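Local coordinates for HydG protein (Carboxydothermus hydrogenoformans, PDB 4RTB) that makes carbon monoxide and cyanide for [FeFe]-hydrogenase maturation as a radical S-adenosylmethionine lyase that binds a [4Fe-4S] cluster, at residues E75-L80 / S302-K307; W82-V87 / V337-S342; L332-V337 / I383-L388. All blocks are in the same frame, centred on the assembly; numbering follows the deposited sequence.

Interaction 1: residues E75-L80 / S302-K307; sequences ELDQIL and SDHKFK
Helices 74-91 and 303-316 keep their backbones well apart, the closest CA pair being Asp77 and His304 at 9.1 Å, and one pair of side chains spans the distance. The histidine does most of the reaching: with CG anti to the backbone N, the chi1 of -175° brings the NE2 edge of the ring up to Asp77. NE2 of His304 is modelled as donating a hydrogen bond to OD2 of Asp77. The separation of these atoms is implausibly short, and at this resolution both the length and the straightness of the bond are doubtful. The carboxylate meets the ring at its edge, their planes 34° apart. Asp77 also has company on its other oxygen, since OD1 takes a weak hydrogen bond from Thr73 N and a long, weak ion pair with Lys308. On the histidine side, helix 303-316 is N-capped by Ser302, whose OG accepts from Lys305 N at 3.2 Å. The contact joins two helices outside the parallel barrel of a radical SAM fold. If the bond is real, NE2 of His304 probably carries a proton, and the neighbouring carboxylate would probably favour a positively charged imidazole.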
ATOM      1  N   GLU A  75       9.391 -24.512  11.884  1.00 96.59           N
ATOM      2  CA  GLU A  75       9.183 -25.113  10.571  1.00 97.31           C
ATOM      3  C   GLU A  75       8.166 -24.321   9.760  1.00 99.38           C
ATOM      4  O   GLU A  75       8.442 -23.912   8.631  1.00101.71           O
ATOM      5  CB  GLU A  75       8.723 -26.567  10.708  1.00 97.20           C
ATOM      6  N   LEU A  76       6.998 -24.097  10.358  1.00 99.59           N
ATOM      7  CA  LEU A  76       5.897 -23.393   9.706  1.00 91.47           C
ATOM      8  C   LEU A  76       6.300 -22.003   9.217  1.00 87.80           C
ATOM      9  O   LEU A  76       6.031 -21.636   8.075  1.00 82.46           O
ATOM     10  CB  LEU A  76       4.709 -23.281  10.663  1.00 89.23           C
ATOM     11  CG  LEU A  76       3.467 -22.562  10.141  1.00 89.65           C
ATOM     12  CD1 LEU A  76       2.819 -23.356   9.016  1.00 86.08           C
ATOM     13  CD2 LEU A  76       2.482 -22.317  11.274  1.00 93.65           C
ATOM     14  N   ASP A  77       6.951 -21.236  10.087  1.00 93.34           N
ATOM     15  CA  ASP A  77       7.357 -19.876   9.750  1.00100.17           C
ATOM     16  C   ASP A  77       8.422 -19.865   8.657  1.00102.78           C
ATOM     17  O   ASP A  77       8.347 -19.066   7.720  1.00102.49           O
ATOM     18  CB  ASP A  77       7.864 -19.148  10.999  1.00106.59           C
ATOM     19  CG  ASP A  77       6.804 -19.043  12.079  1.00112.41           C
ATOM     20  OD1 ASP A  77       5.760 -19.719  11.955  1.00114.23           O
ATOM     21  OD2 ASP A  77       7.018 -18.300  13.058  1.00114.43           O
ATOM     22  N   GLN A  78       9.404 -20.755   8.776  1.00104.40           N
ATOM     23  CA  GLN A  78      10.476 -20.846   7.786  1.00105.92           C
ATOM     24  C   GLN A  78       9.964 -21.231   6.394  1.00 96.04           C
ATOM     25  O   GLN A  78      10.362 -20.626   5.393  1.00 95.26           O
ATOM     26  CB  GLN A  78      11.541 -21.846   8.245  1.00118.62           C
ATOM     27  CG  GLN A  78      12.752 -21.221   8.935  1.00125.86           C
ATOM     28  CD  GLN A  78      12.490 -20.820  10.378  1.00132.20           C
ATOM     29  OE1 GLN A  78      11.513 -20.137  10.683  1.00137.17           O
ATOM     30  NE2 GLN A  78      13.372 -21.247  11.277  1.00130.39           N
ATOM     31  N   ILE A  79       9.085 -22.230   6.326  1.00 87.96           N
ATOM     32  CA  ILE A  79       8.550 -22.662   5.036  1.00 86.81           C
ATOM     33  C   ILE A  79       7.587 -21.611   4.471  1.00 86.74           C
ATOM     34  O   ILE A  79       7.532 -21.394   3.254  1.00 86.25           O
ATOM     35  CB  ILE A  79       7.842 -24.046   5.135  1.00 94.63           C
ATOM     36  CG1 ILE A  79       7.404 -24.538   3.751  1.00 92.32           C
ATOM     37  CG2 ILE A  79       6.650 -23.998   6.079  1.00 97.77           C
ATOM     38  CD1 ILE A  79       8.542 -24.756   2.778  1.00 85.46           C
ATOM     39  N   LEU A  80       6.850 -20.946   5.358  1.00 82.95           N
ATOM     40  CA  LEU A  80       5.962 -19.863   4.954  1.00 75.33           C
ATOM     41  C   LEU A  80       6.752 -18.745   4.289  1.00 76.23           C
ATOM     42  O   LEU A  80       6.432 -18.322   3.174  1.00 81.11           O
ATOM     43  CB  LEU A  80       5.189 -19.321   6.158  1.00 75.71           C
ATOM     44  CG  LEU A  80       4.418 -18.008   5.997  1.00 77.75           C
ATOM     45  CD1 LEU A  80       3.290 -18.145   4.986  1.00 76.74           C
ATOM     46  CD2 LEU A  80       3.884 -17.540   7.343  1.00 72.14           C
ATOM     47  N   SER A 302       3.739  -7.675  16.462  1.00 95.16           N
ATOM     48  CA  SER A 302       5.161  -7.992  16.501  1.00 99.70           C
ATOM     49  C   SER A 302       5.737  -8.040  15.091  1.00 89.16           C
ATOM     50  O   SER A 302       5.022  -8.319  14.127  1.00 83.36           O
ATOM     51  CB  SER A 302       5.404  -9.318  17.225  1.00113.90           C
ATOM     52  OG  SER A 302       4.966 -10.424  16.450  1.00123.28           O
ATOM     53  N   ASP A 303       7.030  -7.748  14.984  1.00 87.80           N
ATOM     54  CA  ASP A 303       7.738  -7.753  13.706  1.00 86.32           C
ATOM     55  C   ASP A 303       7.591  -9.088  12.994  1.00 81.47           C
ATOM     56  O   ASP A 303       7.333  -9.142  11.786  1.00 80.99           O
ATOM     57  CB  ASP A 303       9.220  -7.440  13.914  1.00 92.58           C
ATOM     58  CG  ASP A 303       9.482  -5.961  14.094  1.00 98.24           C
ATOM     59  OD1 ASP A 303       8.976  -5.164  13.278  1.00 97.44           O
ATOM     60  OD2 ASP A 303      10.193  -5.594  15.051  1.00102.15           O
ATOM     61  N   HIS A 304       7.761 -10.162  13.755  1.00 78.12           N
ATOM     62  CA  HIS A 304       7.615 -11.509  13.226  1.00 80.19           C
ATOM     63  C   HIS A 304       6.222 -11.721  12.640  1.00 76.41           C
ATOM     64  O   HIS A 304       6.075 -12.148  11.490  1.00 67.90           O
ATOM     65  CB  HIS A 304       7.886 -12.540  14.321  1.00 84.01           C
ATOM     66  CG  HIS A 304       7.881 -13.950  13.827  1.00 91.00           C
ATOM     67  ND1 HIS A 304       8.929 -14.490  13.114  1.00 94.18           N
ATOM     68  CD2 HIS A 304       6.950 -14.927  13.930  1.00 95.89           C
ATOM     69  CE1 HIS A 304       8.649 -15.743  12.806  1.00 99.49           C
ATOM     70  NE2 HIS A 304       7.454 -16.032  13.289  1.00100.62           N
ATOM     71  N   LYS A 305       5.205 -11.413  13.437  1.00 81.05           N
ATOM     72  CA  LYS A 305       3.825 -11.576  13.000  1.00 83.81           C
ATOM     73  C   LYS A 305       3.533 -10.697  11.789  1.00 76.64           C
ATOM     74  O   LYS A 305       2.807 -11.105  10.893  1.00 70.93           O
ATOM     75  CB  LYS A 305       2.857 -11.259  14.141  1.00 88.42           C
ATOM     76  CG  LYS A 305       1.964 -12.431  14.527  1.00 94.44           C
ATOM     77  CD  LYS A 305       1.863 -12.579  16.037  1.00104.21           C
ATOM     78  CE  LYS A 305       0.901 -13.697  16.421  1.00113.61           C
ATOM     79  NZ  LYS A 305       1.254 -14.993  15.777  1.00113.69           N
ATOM     80  N   PHE A 306       4.115  -9.503  11.760  1.00 73.52           N
ATOM     81  CA  PHE A 306       3.984  -8.606  10.615  1.00 70.49           C
ATOM     82  C   PHE A 306       4.501  -9.267   9.336  1.00 74.99           C
ATOM     83  O   PHE A 306       3.801  -9.315   8.308  1.00 72.41           O
ATOM     84  CB  PHE A 306       4.742  -7.303  10.873  1.00 68.18           C
ATOM     85  CG  PHE A 306       4.281  -6.154  10.028  1.00 71.10           C
ATOM     86  CD1 PHE A 306       2.950  -6.036   9.666  1.00 78.97           C
ATOM     87  CD2 PHE A 306       5.178  -5.191   9.595  1.00 67.57           C
ATOM     88  CE1 PHE A 306       2.519  -4.976   8.891  1.00 78.34           C
ATOM     89  CE2 PHE A 306       4.756  -4.131   8.818  1.00 72.65           C
ATOM     90  CZ  PHE A 306       3.423  -4.022   8.464  1.00 80.05           C
ATOM     91  N   LYS A 307       5.730  -9.778   9.414  1.00 82.00           N
ATOM     92  CA  LYS A 307       6.334 -10.514   8.308  1.00 79.59           C
ATOM     93  C   LYS A 307       5.413 -11.657   7.887  1.00 75.48           C
ATOM     94  O   LYS A 307       5.264 -11.943   6.695  1.00 62.70           O
ATOM     95  CB  LYS A 307       7.718 -11.038   8.705  1.00 80.45           C
ATOM     96  CG  LYS A 307       8.750  -9.934   8.930  1.00 82.65           C
ATOM     97  CD  LYS A 307       9.731 -10.264  10.058  1.00 86.18           C
ATOM     98  CE  LYS A 307      10.755 -11.315   9.658  1.00 85.51           C
ATOM     99  NZ  LYS A 307      11.784 -11.508  10.724  1.00 91.24           N
TER

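Interaction 2: residues W82-V87 / V337-S342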
ATOM      1  N   TRP A  82       9.779 -18.859   3.117  1.00 87.79           N
ATOM      2  CA  TRP A  82      10.393 -19.422   1.919  1.00 88.28           C
ATOM      3  C   TRP A  82       9.456 -19.316   0.712  1.00 87.09           C
ATOM      4  O   TRP A  82       9.827 -18.768  -0.340  1.00 85.51           O
ATOM      5  CB  TRP A  82      10.779 -20.879   2.177  1.00 92.67           C
ATOM      6  CG  TRP A  82      11.603 -21.509   1.105  0.56 99.75           C
ATOM      7  CD1 TRP A  82      12.910 -21.252   0.816  1.00103.03           C
ATOM      8  CD2 TRP A  82      11.183 -22.528   0.192  1.00104.75           C
ATOM      9  NE1 TRP A  82      13.328 -22.037  -0.229  1.00107.51           N
ATOM     10  CE2 TRP A  82      12.284 -22.832  -0.629  1.00110.55           C
ATOM     11  CE3 TRP A  82       9.979 -23.208  -0.014  1.00109.07           C
ATOM     12  CZ2 TRP A  82      12.221 -23.787  -1.642  1.00120.78           C
ATOM     13  CZ3 TRP A  82       9.915 -24.156  -1.018  1.00116.28           C
ATOM     14  CH2 TRP A  82      11.029 -24.438  -1.818  1.00123.04           C
ATOM     15  N   GLN A  83       8.236 -19.820   0.880  1.00 89.66           N
ATOM     16  CA  GLN A  83       7.227 -19.737  -0.172  1.00 89.09           C
ATOM     17  C   GLN A  83       6.912 -18.295  -0.561  1.00 87.07           C
ATOM     18  O   GLN A  83       6.756 -17.988  -1.745  1.00 85.35           O
ATOM     19  CB  GLN A  83       5.945 -20.445   0.260  1.00 85.63           C
ATOM     20  CG  GLN A  83       5.768 -21.811  -0.369  1.00 86.72           C
ATOM     21  CD  GLN A  83       5.721 -21.749  -1.883  1.00 81.57           C
ATOM     22  OE1 GLN A  83       5.154 -20.822  -2.462  1.00 74.46           O
ATOM     23  NE2 GLN A  83       6.328 -22.737  -2.535  1.00 82.62           N
ATOM     24  N   ALA A  84       6.820 -17.417   0.434  1.00 86.43           N
ATOM     25  CA  ALA A  84       6.535 -16.007   0.185  1.00 84.90           C
ATOM     26  C   ALA A  84       7.591 -15.379  -0.725  1.00 84.80           C
ATOM     27  O   ALA A  84       7.254 -14.737  -1.727  1.00 79.51           O
ATOM     28  CB  ALA A  84       6.444 -15.245   1.496  1.00 80.99           C
ATOM     29  N   ARG A  85       8.862 -15.575  -0.376  1.00 83.65           N
ATOM     30  CA  ARG A  85       9.966 -15.047  -1.174  1.00 81.70           C
ATOM     31  C   ARG A  85       9.950 -15.646  -2.576  1.00 69.34           C
ATOM     32  O   ARG A  85      10.233 -14.953  -3.562  1.00 68.88           O
ATOM     33  CB  ARG A  85      11.317 -15.324  -0.501  1.00 82.27           C
ATOM     34  CG  ARG A  85      11.455 -14.763   0.912  1.00 86.19           C
ATOM     35  CD  ARG A  85      12.887 -14.872   1.444  1.00 95.24           C
ATOM     36  NE  ARG A  85      13.012 -14.246   2.760  1.00103.24           N
ATOM     37  CZ  ARG A  85      13.540 -14.831   3.830  1.00105.21           C
ATOM     38  NH1 ARG A  85      14.013 -16.069   3.753  1.00 99.73           N
ATOM     39  NH2 ARG A  85      13.600 -14.175   4.982  1.00108.71           N
ATOM     40  N   LYS A  86       9.617 -16.932  -2.663  1.00 77.96           N
ATOM     41  CA  LYS A  86       9.596 -17.594  -3.962  1.00 83.05           C
ATOM     42  C   LYS A  86       8.532 -16.979  -4.867  1.00 76.29           C
ATOM     43  O   LYS A  86       8.786 -16.704  -6.040  1.00 73.70           O
ATOM     44  CB  LYS A  86       9.359 -19.097  -3.810  1.00 90.10           C
ATOM     45  CG  LYS A  86       9.785 -19.896  -5.030  1.00 97.99           C
ATOM     46  CD  LYS A  86      10.682 -21.059  -4.642  0.07105.44           C
ATOM     47  CE  LYS A  86       9.863 -22.271  -4.248  1.00109.33           C
ATOM     48  NZ  LYS A  86       9.127 -22.829  -5.415  1.00111.16           N
ATOM     49  N   VAL A  87       7.349 -16.751  -4.306  1.00 75.63           N
ATOM     50  CA  VAL A  87       6.233 -16.156  -5.036  1.00 78.07           C
ATOM     51  C   VAL A  87       6.517 -14.714  -5.464  1.00 76.75           C
ATOM     52  O   VAL A  87       6.296 -14.336  -6.629  1.00 67.14           O
ATOM     53  CB  VAL A  87       4.952 -16.190  -4.182  1.00 83.68           C
ATOM     54  CG1 VAL A  87       3.852 -15.360  -4.821  1.00 66.96           C
ATOM     55  CG2 VAL A  87       4.497 -17.627  -3.967  1.00 85.91           C
ATOM     56  N   VAL A 337      10.132  -6.290   1.814  1.00 68.64           N
ATOM     57  CA  VAL A 337      10.219  -6.259   0.358  1.00 72.54           C
ATOM     58  C   VAL A 337      10.577  -7.656  -0.165  1.00 75.74           C
ATOM     59  O   VAL A 337      10.014  -8.108  -1.164  1.00 74.33           O
ATOM     60  CB  VAL A 337      11.247  -5.216  -0.142  1.00 69.19           C
ATOM     61  CG1 VAL A 337      11.378  -5.278  -1.654  1.00 64.93           C
ATOM     62  CG2 VAL A 337      10.839  -3.815   0.299  1.00 61.02           C
ATOM     63  N   GLU A 338      11.493  -8.339   0.522  1.00 79.04           N
ATOM     64  CA  GLU A 338      11.846  -9.722   0.182  1.00 86.45           C
ATOM     65  C   GLU A 338      10.635 -10.657   0.251  1.00 81.69           C
ATOM     66  O   GLU A 338      10.484 -11.551  -0.586  1.00 77.24           O
ATOM     67  CB  GLU A 338      12.945 -10.254   1.117  1.00 91.06           C
ATOM     68  CG  GLU A 338      14.384 -10.025   0.657  1.00100.62           C
ATOM     69  CD  GLU A 338      15.411 -10.434   1.712  1.00108.65           C
ATOM     70  OE1 GLU A 338      15.427 -11.618   2.119  1.00108.81           O
ATOM     71  OE2 GLU A 338      16.203  -9.565   2.138  1.00108.30           O
ATOM     72  N   LEU A 339       9.779 -10.446   1.248  1.00 76.18           N
ATOM     73  CA  LEU A 339       8.710 -11.397   1.546  1.00 75.36           C
ATOM     74  C   LEU A 339       7.372 -11.144   0.841  1.00 83.37           C
ATOM     75  O   LEU A 339       6.471 -11.979   0.925  1.00 85.04           O
ATOM     76  CB  LEU A 339       8.469 -11.450   3.056  1.00 71.26           C
ATOM     77  CG  LEU A 339       9.192 -12.561   3.819  1.00 79.28           C
ATOM     78  CD1 LEU A 339      10.670 -12.251   3.965  1.00 91.60           C
ATOM     79  CD2 LEU A 339       8.552 -12.785   5.176  1.00 82.10           C
ATOM     80  N   GLY A 340       7.221 -10.010   0.159  1.00 84.01           N
ATOM     81  CA  GLY A 340       5.998  -9.784  -0.594  1.00 80.76           C
ATOM     82  C   GLY A 340       5.652  -8.365  -1.014  1.00 78.91           C
ATOM     83  O   GLY A 340       4.968  -8.162  -2.018  1.00 76.82           O
ATOM     84  N   VAL A 341       6.107  -7.388  -0.237  1.00 74.49           N
ATOM     85  CA  VAL A 341       5.837  -5.979  -0.512  1.00 65.01           C
ATOM     86  C   VAL A 341       6.306  -5.576  -1.907  1.00 70.42           C
ATOM     87  O   VAL A 341       7.438  -5.861  -2.291  1.00 78.01           O
ATOM     88  CB  VAL A 341       6.516  -5.076   0.538  1.00 60.37           C
ATOM     89  CG1 VAL A 341       6.491  -3.619   0.105  1.00 50.99           C
ATOM     90  CG2 VAL A 341       5.858  -5.256   1.898  1.00 52.65           C
ATOM     91  N   SER A 342       5.437  -4.916  -2.667  1.00 71.07           N
ATOM     92  CA  SER A 342       5.775  -4.510  -4.027  1.00 69.19           C
ATOM     93  C   SER A 342       5.748  -2.995  -4.205  1.00 72.39           C
ATOM     94  O   SER A 342       6.207  -2.477  -5.225  1.00 72.64           O
ATOM     95  CB  SER A 342       4.824  -5.169  -5.028  1.00 73.37           C
ATOM     96  OG  SER A 342       3.476  -4.854  -4.730  1.00 80.99           O
TER
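Arg85 and Leu339 bring helices 74-91 and 330-339 close together, their CA atoms being 4.7 Å apart, and the arginine side chain then runs along the end of the second helix. At its root, CA of Arg85 makes a CA-H...O contact with O of Glu338, 3.6 Å long with 151° at the hydrogen. CB stays near that same carbonyl, and CG of Arg85 is 3.7 Å from Glu338 O. With CG anti to the carbonyl carbon (chi1 -57°) and the chain extended from there to NE, the remaining atoms pass by Glu338 and Leu339. CD comes within 4.2 Å of OE1 of Glu338. NE, CZ and NH2 all lie against CD1 of Leu339, with NH2 at 3.6 Å from that methyl, and NE also faces OE1 of Glu338 at 3.6 Å, a long salt bridge. Beside this, CB of Ala84 packs on O of Leu339, the last residue before Gly340, where the helix breaks with positive phi. Lys88, one turn beyond Ala84, hydrogen-bonds Val337 O. Guanidinium and carboxylate planes are 47° apart and OE1 lies well out of the guanidinium plane, so no N-H points at it: Arg85 and Glu338 attract by charge alone, and close backbone and apolar packing accounts for the rest of the contact between helix 74-91, before the first strand, and barrel helix 330-339.

Interaction 3: residues L332-V337 / I383-L388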
ATOM      1  N   LEU A 332      14.143  -4.139   8.438  1.00 83.84           N
ATOM      2  CA  LEU A 332      12.862  -4.825   8.375  1.00 82.16           C
ATOM      3  C   LEU A 332      12.144  -4.498   7.078  1.00 75.67           C
ATOM      4  O   LEU A 332      11.538  -5.369   6.461  1.00 74.90           O
ATOM      5  CB  LEU A 332      11.983  -4.447   9.560  1.00 77.53           C
ATOM      6  CG  LEU A 332      10.601  -5.088   9.474  1.00 74.47           C
ATOM      7  CD1 LEU A 332      10.670  -6.552   9.873  1.00 72.07           C
ATOM      8  CD2 LEU A 332       9.608  -4.340  10.330  1.00 77.78           C
ATOM      9  N   ARG A 333      12.217  -3.230   6.685  1.00 69.23           N
ATOM     10  CA  ARG A 333      11.621  -2.741   5.447  1.00 69.37           C
ATOM     11  C   ARG A 333      11.984  -3.625   4.254  1.00 76.62           C
ATOM     12  O   ARG A 333      11.100  -4.121   3.541  1.00 82.47           O
ATOM     13  CB  ARG A 333      12.063  -1.292   5.203  1.00 66.64           C
ATOM     14  CG  ARG A 333      11.438  -0.606   4.005  1.00 65.80           C
ATOM     15  CD  ARG A 333      12.506  -0.118   3.041  1.00 74.51           C
ATOM     16  NE  ARG A 333      13.248   1.044   3.524  1.00 78.81           N
ATOM     17  CZ  ARG A 333      14.504   1.317   3.180  1.00 93.70           C
ATOM     18  NH1 ARG A 333      15.161   0.503   2.363  1.00 96.66           N
ATOM     19  NH2 ARG A 333      15.110   2.395   3.659  1.00 99.90           N
ATOM     20  N   ASP A 334      13.278  -3.850   4.054  1.00 73.25           N
ATOM     21  CA  ASP A 334      13.718  -4.616   2.895  1.00 74.33           C
ATOM     22  C   ASP A 334      13.513  -6.124   3.072  1.00 67.35           C
ATOM     23  O   ASP A 334      13.465  -6.866   2.088  1.00 69.28           O
ATOM     24  CB  ASP A 334      15.178  -4.290   2.584  1.00 88.96           C
ATOM     25  CG  ASP A 334      15.371  -2.831   2.204  1.00 97.63           C
ATOM     26  OD1 ASP A 334      16.454  -2.272   2.467  1.00109.70           O
ATOM     27  OD2 ASP A 334      14.424  -2.239   1.647  1.00 89.58           O
ATOM     28  N   GLU A 335      13.376  -6.576   4.318  1.00 63.50           N
ATOM     29  CA  GLU A 335      12.944  -7.950   4.569  1.00 63.44           C
ATOM     30  C   GLU A 335      11.506  -8.119   4.080  1.00 72.59           C
ATOM     31  O   GLU A 335      11.165  -9.117   3.442  1.00 73.73           O
ATOM     32  CB  GLU A 335      13.046  -8.312   6.056  1.00 68.54           C
ATOM     33  CG  GLU A 335      14.091  -9.384   6.370  1.00 79.54           C
ATOM     34  CD  GLU A 335      13.739 -10.226   7.590  1.00 85.28           C
ATOM     35  OE1 GLU A 335      13.683  -9.674   8.710  1.00 85.67           O
ATOM     36  OE2 GLU A 335      13.517 -11.446   7.424  1.00 85.77           O
ATOM     37  N   LEU A 336      10.670  -7.127   4.374  1.00 70.27           N
ATOM     38  CA  LEU A 336       9.283  -7.129   3.933  1.00 65.73           C
ATOM     39  C   LEU A 336       9.218  -7.049   2.413  1.00 67.28           C
ATOM     40  O   LEU A 336       8.354  -7.671   1.791  1.00 68.52           O
ATOM     41  CB  LEU A 336       8.509  -5.972   4.569  1.00 67.93           C
ATOM     42  CG  LEU A 336       8.434  -6.001   6.098  1.00 64.19           C
ATOM     43  CD1 LEU A 336       7.839  -4.711   6.640  1.00 59.02           C
ATOM     44  CD2 LEU A 336       7.643  -7.208   6.580  1.00 61.78           C
ATOM     45  N   VAL A 337      10.132  -6.290   1.814  1.00 68.64           N
ATOM     46  CA  VAL A 337      10.219  -6.259   0.358  1.00 72.54           C
ATOM     47  C   VAL A 337      10.577  -7.656  -0.165  1.00 75.74           C
ATOM     48  O   VAL A 337      10.014  -8.108  -1.164  1.00 74.33           O
ATOM     49  CB  VAL A 337      11.247  -5.216  -0.142  1.00 69.19           C
ATOM     50  CG1 VAL A 337      11.378  -5.278  -1.654  1.00 64.93           C
ATOM     51  CG2 VAL A 337      10.839  -3.815   0.299  1.00 61.02           C
ATOM     52  N   ILE A 383      19.492  -0.591  -3.884  1.00 64.76           N
ATOM     53  CA  ILE A 383      20.317  -1.091  -4.966  1.00 69.17           C
ATOM     54  C   ILE A 383      21.410  -2.006  -4.418  1.00 80.36           C
ATOM     55  O   ILE A 383      21.893  -2.894  -5.121  1.00 80.89           O
ATOM     56  CB  ILE A 383      20.933   0.070  -5.787  1.00 71.17           C
ATOM     57  CG1 ILE A 383      20.888  -0.246  -7.280  1.00 85.03           C
ATOM     58  CG2 ILE A 383      22.358   0.384  -5.345  1.00 67.36           C
ATOM     59  CD1 ILE A 383      21.516   0.824  -8.130  1.00 96.13           C
ATOM     60  N   ASP A 384      21.781  -1.807  -3.155  1.00 83.16           N
ATOM     61  CA  ASP A 384      22.784  -2.669  -2.538  1.00 80.19           C
ATOM     62  C   ASP A 384      22.184  -3.982  -2.034  1.00 76.63           C
ATOM     63  O   ASP A 384      22.877  -4.998  -1.968  1.00 83.01           O
ATOM     64  CB  ASP A 384      23.493  -1.939  -1.396  1.00 86.57           C
ATOM     65  CG  ASP A 384      24.894  -1.492  -1.776  1.00 98.95           C
ATOM     66  OD1 ASP A 384      25.864  -2.199  -1.424  1.00102.46           O
ATOM     67  OD2 ASP A 384      25.024  -0.437  -2.431  1.00 99.91           O
ATOM     68  N   LYS A 385      20.900  -3.965  -1.688  1.00 69.65           N
ATOM     69  CA  LYS A 385      20.213  -5.183  -1.260  1.00 63.71           C
ATOM     70  C   LYS A 385      19.708  -5.973  -2.470  1.00 63.63           C
ATOM     71  O   LYS A 385      18.968  -6.949  -2.325  1.00 64.73           O
ATOM     72  CB  LYS A 385      19.054  -4.855  -0.311  1.00 59.69           C
ATOM     73  CG  LYS A 385      19.451  -3.973   0.865  1.00 62.29           C
ATOM     74  CD  LYS A 385      18.796  -4.407   2.171  1.00 66.93           C
ATOM     75  CE  LYS A 385      19.218  -3.503   3.325  1.00 70.82           C
ATOM     76  NZ  LYS A 385      18.467  -3.797   4.580  1.00 75.58           N
ATOM     77  N   GLY A 386      20.112  -5.536  -3.662  1.00 57.85           N
ATOM     78  CA  GLY A 386      19.842  -6.268  -4.886  1.00 62.03           C
ATOM     79  C   GLY A 386      18.488  -5.994  -5.511  1.00 71.04           C
ATOM     80  O   GLY A 386      18.043  -6.736  -6.389  1.00 74.19           O
ATOM     81  N   PHE A 387      17.840  -4.921  -5.070  1.00 74.20           N
ATOM     82  CA  PHE A 387      16.487  -4.595  -5.519  1.00 67.58           C
ATOM     83  C   PHE A 387      16.465  -3.603  -6.680  1.00 61.35           C
ATOM     84  O   PHE A 387      17.390  -2.807  -6.853  1.00 59.20           O
ATOM     85  CB  PHE A 387      15.668  -4.042  -4.351  1.00 67.40           C
ATOM     86  CG  PHE A 387      15.362  -5.058  -3.289  1.00 69.49           C
ATOM     87  CD1 PHE A 387      15.402  -4.709  -1.949  1.00 70.56           C
ATOM     88  CD2 PHE A 387      15.021  -6.358  -3.629  1.00 69.41           C
ATOM     89  CE1 PHE A 387      15.117  -5.641  -0.964  1.00 71.67           C
ATOM     90  CE2 PHE A 387      14.735  -7.294  -2.648  1.00 73.02           C
ATOM     91  CZ  PHE A 387      14.782  -6.934  -1.315  1.00 74.02           C
ATOM     92  N   LEU A 388      15.395  -3.660  -7.470  1.00 63.20           N
ATOM     93  CA  LEU A 388      15.213  -2.769  -8.611  1.00 69.71           C
ATOM     94  C   LEU A 388      14.149  -1.716  -8.302  1.00 75.21           C
ATOM     95  O   LEU A 388      12.953  -2.015  -8.305  1.00 72.33           O
ATOM     96  CB  LEU A 388      14.817  -3.569  -9.856  1.00 67.53           C
ATOM     97  CG  LEU A 388      15.151  -3.060 -11.264  1.00 67.54           C
ATOM     98  CD1 LEU A 388      13.980  -3.326 -12.199  1.00 67.42           C
ATOM     99  CD2 LEU A 388      15.534  -1.583 -11.291  1.00 67.46           C
TER
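Asp334 spends its two carboxylate oxygens on two different cations: OD2 receives NH1 of Arg333 at 2.9 Å, and OD1 pairs with NZ of Lys385 across the contact at 3.3 Å. In this salt-bridge network the Asp334-Lys385 pair does the joining, between helix 330-339 on the outside of the radical SAM barrel and the turn after helix 375-384 that leads into strand 388-390, itself paired in parallel with strand 95-105. Arg333, the preceding residue, holds the other oxygen. Its bond is well formed, with an N-H...O angle of 158°. It meets OD2 on the syn side, 22° out of the carboxylate plane. Lys385 crosses Asp334 at about a right angle, its chain bent at chi2; CD and CE of Lys385 pass alongside OD1 of Asp334, and NZ pairs with that oxygen by charge, with no hydrogen bond assigned. NH1 of Arg333 and NZ of Lys385 stay 5.9 Å apart. With an alanine here in place of Asp334, Arg333 and Lys385 lose their common anion, and the lysine chain is likely to be freer to turn. Next to the charges lies a buried apolar half. Phe387 presents its edge to Asp334, whose CB is 3.8 Å from CE1 of Phe387 and lies in the ring plane. One ring face belongs to Val337: its CG1, anti to the backbone N, makes a CH-pi contact 3.8 Å from the centroid and 12° off the normal. Over the centre of the opposite face of the Phe387 ring lies the carbonyl O of Lys385.

All three contacts lie on the outer helical layer of the barrel, away from the annotated cluster and S-adenosylmethionine sites. Interactions 1 and 2 share helix 74-91, and interactions 2 and 3 share helix 330-339 with Val337, their centres 11 to 12 Å apart. Interactions 1 and 3, with centres 18 Å apart, also touch, Phe306 and Lys307 packing on Leu336, so the three are mutually adjacent. Interactions 1 and 2 are partly buried, whereas interaction 3 is a buried contact with Lys385 at its exposed margin. Chemistry follows: a lone hydrogen bond spans separated helices in 1, charge without direction accompanies close backbones in 2, and an ionic network, directed only on its arginine side, borders an aromatic ring in 3.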